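Local coordinates for protein paenibacillus xanthan lyase (PDB 6F2P) that cleaves the polysaccharide xanthan, probably by beta-elimination, as a promiscuous calcium-binding lyase with polysaccharide lyase family 8 domains, at residues 761-773 and 809-821. Sequence-based numbering, arbitrary orientation.
With CA (calcium ion), chain C.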
loop_
_atom_site.group_PDB
_atom_site.type_symbol
_atom_site.label_atom_id
_atom_site.label_comp_id
_atom_site.label_asym_id
_atom_site.label_seq_id
_atom_site.Cartn_x
_atom_site.Cartn_y
_atom_site.Cartn_z
ATOM N N PRO A 761 32.169 0.506 -9.412
ATOM C CA PRO A 761 31.752 -0.593 -8.537
ATOM C C PRO A 761 31.584 -0.107 -7.101
ATOM O O PRO A 761 32.303 0.784 -6.666
ATOM C CB PRO A 761 32.906 -1.605 -8.653
ATOM C CG PRO A 761 34.002 -0.908 -9.483
ATOM C CD PRO A 761 33.295 0.132 -10.284
ATOM N N ILE A 762 30.617 -0.666 -6.386
ATOM C CA ILE A 762 30.306 -0.215 -5.036
ATOM C C ILE A 762 30.953 -1.156 -4.036
ATOM O O ILE A 762 30.477 -2.271 -3.833
ATOM C CB ILE A 762 28.780 -0.184 -4.799
ATOM C CG1 ILE A 762 28.103 0.766 -5.788
ATOM C CG2 ILE A 762 28.452 0.222 -3.370
ATOM C CD1 ILE A 762 26.607 0.876 -5.582
ATOM N N PRO A 763 32.050 -0.715 -3.406
ATOM C CA PRO A 763 32.790 -1.611 -2.504
ATOM C C PRO A 763 31.997 -1.898 -1.235
ATOM O O PRO A 763 30.993 -1.219 -0.980
ATOM C CB PRO A 763 34.055 -0.815 -2.186
ATOM C CG PRO A 763 33.654 0.612 -2.363
ATOM C CD PRO A 763 32.632 0.638 -3.459
ATOM N N ILE A 764 32.424 -2.896 -0.465
ATOM C CA ILE A 764 31.747 -3.230 0.782
ATOM C C ILE A 764 31.827 -2.052 1.743
ATOM O O ILE A 764 32.911 -1.666 2.167
ATOM C CB ILE A 764 32.377 -4.458 1.445
ATOM C CG1 ILE A 764 32.288 -5.670 0.515
ATOM C CG2 ILE A 764 31.719 -4.738 2.772
ATOM C CD1 ILE A 764 30.866 -6.053 0.126
ATOM N N PRO A 765 30.672 -1.467 2.088
ATOM C CA PRO A 765 30.628 -0.253 2.914
ATOM C C PRO A 765 31.103 -0.464 4.354
ATOM O O PRO A 765 30.343 -0.212 5.286
ATOM C CB PRO A 765 29.141 0.117 2.902
ATOM C CG PRO A 765 28.442 -1.160 2.665
ATOM C CD PRO A 765 29.322 -1.927 1.716
ATOM N N ASN A 766 32.341 -0.909 4.532
ATOM C CA ASN A 766 32.904 -1.106 5.863
ATOM C C ASN A 766 33.288 0.215 6.516
ATOM O O ASN A 766 33.829 1.095 5.853
ATOM C CB ASN A 766 34.127 -2.031 5.798
ATOM C CG ASN A 766 33.745 -3.499 5.664
ATOM O OD1 ASN A 766 32.781 -3.962 6.279
ATOM N ND2 ASN A 766 34.504 -4.238 4.860
ATOM N N PRO A 767 32.988 0.365 7.818
ATOM C CA PRO A 767 32.240 -0.621 8.607
ATOM C C PRO A 767 30.728 -0.397 8.510
ATOM O O PRO A 767 30.288 0.710 8.188
ATOM C CB PRO A 767 32.717 -0.345 10.034
ATOM C CG PRO A 767 32.973 1.124 10.043
ATOM C CD PRO A 767 33.464 1.487 8.652
ATOM N N TYR A 768 29.950 -1.445 8.767
ATOM C CA TYR A 768 28.504 -1.328 8.834
ATOM C C TYR A 768 28.170 -0.895 10.256
ATOM O O TYR A 768 28.178 -1.723 11.163
ATOM C CB TYR A 768 27.848 -2.685 8.586
ATOM C CG TYR A 768 27.944 -3.242 7.178
ATOM C CD1 TYR A 768 29.042 -3.994 6.775
ATOM C CD2 TYR A 768 26.911 -3.060 6.272
ATOM C CE1 TYR A 768 29.118 -4.521 5.498
ATOM C CE2 TYR A 768 26.978 -3.583 4.998
ATOM C CZ TYR A 768 28.084 -4.309 4.617
ATOM O OH TYR A 768 28.149 -4.829 3.345
ATOM N N GLU A 769 27.887 0.387 10.464
ATOM C CA GLU A 769 27.629 0.883 11.816
ATOM C C GLU A 769 26.326 0.352 12.385
ATOM O O GLU A 769 25.257 0.564 11.811
ATOM C CB GLU A 769 27.626 2.409 11.842
ATOM C CG GLU A 769 28.902 3.023 11.301
ATOM C CD GLU A 769 30.076 2.885 12.260
ATOM O OE1 GLU A 769 31.112 3.530 12.007
ATOM O OE2 GLU A 769 29.972 2.145 13.265
ATOM N N ALA A 770 26.429 -0.336 13.519
ATOM C CA ALA A 770 25.276 -0.952 14.162
ATOM C C ALA A 770 24.192 0.085 14.427
ATOM O O ALA A 770 23.015 -0.162 14.192
ATOM C CB ALA A 770 25.695 -1.621 15.457
ATOM N N GLU A 771 24.608 1.257 14.890
ATOM C CA GLU A 771 23.678 2.331 15.211
ATOM C C GLU A 771 22.882 2.840 14.010
ATOM O O GLU A 771 21.954 3.622 14.175
ATOM C CB GLU A 771 24.421 3.507 15.854
ATOM C CG GLU A 771 25.392 4.223 14.924
ATOM C CD GLU A 771 26.830 3.756 15.115
ATOM O OE1 GLU A 771 27.764 4.504 14.734
ATOM O OE2 GLU A 771 27.014 2.647 15.657
ATOM N N ALA A 772 23.245 2.420 12.802
ATOM C CA ALA A 772 22.560 2.922 11.613
ATOM C C ALA A 772 22.017 1.798 10.738
ATOM O O ALA A 772 21.685 2.007 9.564
ATOM C CB ALA A 772 23.476 3.834 10.809
ATOM N N LEU A 773 21.914 0.609 11.316
ATOM C CA LEU A 773 21.431 -0.543 10.576
ATOM C C LEU A 773 19.940 -0.754 10.780
ATOM O O LEU A 773 19.460 -0.779 11.913
ATOM C CB LEU A 773 22.196 -1.795 10.992
ATOM C CG LEU A 773 23.607 -1.870 10.424
ATOM C CD1 LEU A 773 24.350 -3.080 10.985
ATOM C CD2 LEU A 773 23.537 -1.911 8.899
ATOM N N PHE A 809 19.643 -7.747 12.005
ATOM C CA PHE A 809 19.883 -6.557 11.197
ATOM C C PHE A 809 19.833 -6.881 9.707
ATOM O O PHE A 809 19.969 -8.037 9.310
ATOM C CB PHE A 809 21.252 -5.958 11.511
ATOM C CG PHE A 809 21.473 -5.643 12.958
ATOM C CD1 PHE A 809 21.130 -4.397 13.468
ATOM C CD2 PHE A 809 22.064 -6.573 13.803
ATOM C CE1 PHE A 809 21.347 -4.088 14.805
ATOM C CE2 PHE A 809 22.297 -6.271 15.134
ATOM C CZ PHE A 809 21.937 -5.023 15.636
ATOM N N SER A 810 19.659 -5.853 8.884
ATOM C CA SER A 810 19.763 -6.028 7.446
ATOM C C SER A 810 20.946 -5.238 6.907
ATOM O O SER A 810 21.014 -4.021 7.058
ATOM C CB SER A 810 18.478 -5.602 6.738
ATOM O OG SER A 810 18.586 -5.846 5.347
ATOM N N LEU A 811 21.880 -5.949 6.284
ATOM C CA LEU A 811 23.086 -5.346 5.737
ATOM C C LEU A 811 23.088 -5.484 4.222
ATOM O O LEU A 811 22.739 -6.541 3.683
ATOM C CB LEU A 811 24.333 -6.027 6.308
ATOM C CG LEU A 811 24.781 -5.749 7.750
ATOM C CD1 LEU A 811 23.720 -6.151 8.783
ATOM C CD2 LEU A 811 26.106 -6.465 8.026
ATOM N N ASP A 812 23.474 -4.416 3.534
ATOM C CA ASP A 812 23.613 -4.463 2.086
ATOM C C ASP A 812 25.015 -4.954 1.700
ATOM O O ASP A 812 25.988 -4.204 1.787
ATOM C CB ASP A 812 23.351 -3.081 1.486
ATOM C CG ASP A 812 23.244 -3.112 -0.027
ATOM O OD1 ASP A 812 23.482 -4.188 -0.626
ATOM O OD2 ASP A 812 22.929 -2.054 -0.619
ATOM N N VAL A 813 25.114 -6.214 1.284
ATOM C CA VAL A 813 26.383 -6.768 0.824
ATOM C C VAL A 813 26.520 -6.508 -0.675
ATOM O O VAL A 813 25.956 -7.232 -1.504
ATOM C CB VAL A 813 26.481 -8.275 1.120
ATOM C CG1 VAL A 813 27.820 -8.844 0.630
ATOM C CG2 VAL A 813 26.287 -8.531 2.611
ATOM N N THR A 814 27.281 -5.470 -1.011
ATOM C CA THR A 814 27.286 -4.909 -2.361
ATOM C C THR A 814 28.164 -5.647 -3.364
ATOM O O THR A 814 28.091 -5.381 -4.563
ATOM C CB THR A 814 27.731 -3.445 -2.330
ATOM O OG1 THR A 814 29.094 -3.376 -1.897
ATOM C CG2 THR A 814 26.850 -2.646 -1.370
ATOM N N GLN A 815 29.004 -6.555 -2.872
ATOM C CA GLN A 815 29.884 -7.343 -3.734
ATOM C C GLN A 815 29.823 -8.801 -3.322
ATOM O O GLN A 815 30.147 -9.139 -2.183
ATOM C CB GLN A 815 31.337 -6.854 -3.646
ATOM C CG GLN A 815 31.543 -5.428 -4.112
ATOM C CD GLN A 815 31.194 -5.252 -5.578
ATOM O OE1 GLN A 815 31.300 -6.188 -6.371
ATOM N NE2 GLN A 815 30.780 -4.047 -5.947
ATOM N N PRO A 816 29.411 -9.675 -4.247
ATOM C CA PRO A 816 29.377 -11.106 -3.938
ATOM C C PRO A 816 30.770 -11.605 -3.589
ATOM O O PRO A 816 31.747 -11.133 -4.163
ATOM C CB PRO A 816 28.901 -11.737 -5.252
ATOM C CG PRO A 816 29.235 -10.731 -6.303
ATOM C CD PRO A 816 29.075 -9.397 -5.653
ATOM N N GLY A 817 30.853 -12.537 -2.647
ATOM C CA GLY A 817 32.113 -13.141 -2.277
ATOM C C GLY A 817 31.979 -13.912 -0.983
ATOM O O GLY A 817 30.910 -13.940 -0.374
ATOM N N THR A 818 33.065 -14.553 -0.565
ATOM C CA THR A 818 33.116 -15.184 0.743
ATOM C C THR A 818 33.863 -14.280 1.717
ATOM O O THR A 818 35.055 -14.037 1.564
ATOM C CB THR A 818 33.802 -16.552 0.677
ATOM O OG1 THR A 818 33.002 -17.444 -0.105
ATOM C CG2 THR A 818 33.983 -17.129 2.073
ATOM N N TYR A 819 33.156 -13.771 2.716
ATOM C CA TYR A 819 33.758 -12.829 3.644
ATOM C C TYR A 819 33.845 -13.386 5.058
ATOM O O TYR A 819 32.961 -14.110 5.528
ATOM C CB TYR A 819 32.986 -11.502 3.655
ATOM C CG TYR A 819 32.904 -10.821 2.308
ATOM C CD1 TYR A 819 33.954 -10.046 1.831
ATOM C CD2 TYR A 819 31.779 -10.956 1.510
ATOM C CE1 TYR A 819 33.882 -9.427 0.598
ATOM C CE2 TYR A 819 31.698 -10.340 0.274
ATOM C CZ TYR A 819 32.748 -9.578 -0.176
ATOM O OH TYR A 819 32.659 -8.967 -1.407
ATOM N N ASP A 820 34.936 -13.046 5.727
ATOM C CA ASP A 820 35.088 -13.315 7.142
ATOM C C ASP A 820 34.297 -12.229 7.882
ATOM O O ASP A 820 34.505 -11.035 7.656
ATOM C CB ASP A 820 36.577 -13.262 7.489
ATOM C CG ASP A 820 36.896 -13.920 8.806
ATOM O OD1 ASP A 820 36.070 -14.725 9.287
ATOM O OD2 ASP A 820 37.981 -13.634 9.356
ATOM N N VAL A 821 33.363 -12.633 8.739
ATOM C CA VAL A 821 32.507 -11.660 9.413
ATOM C C VAL A 821 33.026 -11.267 10.790
ATOM O O VAL A 821 33.111 -12.099 11.690
ATOM C CB VAL A 821 31.070 -12.165 9.551
ATOM C CG1 VAL A 821 30.217 -11.122 10.263
ATOM C CG2 VAL A 821 30.500 -12.472 8.183
HETATM CA CA CA C . 29.271 2.572 15.666
HETATM O O HOH W 1 28.818 -2.009 -7.659
#
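Tyr768 lies against Leu811 in the tightly packed half of the contact: the leucine's CD2 sits over one face of the ring, 3.9 Å from its centroid, while Pro765 O lies above the opposite face. An aromatic with a polar end suits this place, since the ring fills the apolar layer and its hydroxyl bonds Asp812 O (2.7 Å), which lies at the ring edge; the hydroxyl stands 46° out of that carbonyl's plane. Leu773 suits the layer's end, its branched tip meeting Leu811 CD1 and its CB Phe809. These side chains help fill the space between the two antiparallel sheets of a calcium-binding beta-sandwich. Tyr768 and Phe809 belong to different sheets, and Glu769 and Glu771 bind the ion with Ser791, Lys794 and Asp894. Toward Pro761 the contact opens to solvent and polar bonds take over. There Ile762 O accepts from Thr814 OG1 (2.6 Å), whose methyl meets Ile762 CG2, and from Gln815 NE2 (2.8 Å), on opposite faces of its carbonyl plane. Glutamine is long enough to reach this oxygen, its chain bent at chi2 (-63°); a water accepts from Ile762 N and, weakly, from NE2. Prolines, lacking N-H, suit a segment held here largely through a carbonyl. Ile764 CD1 packs beside Tyr819 OH, itself bonded to Gln815 O.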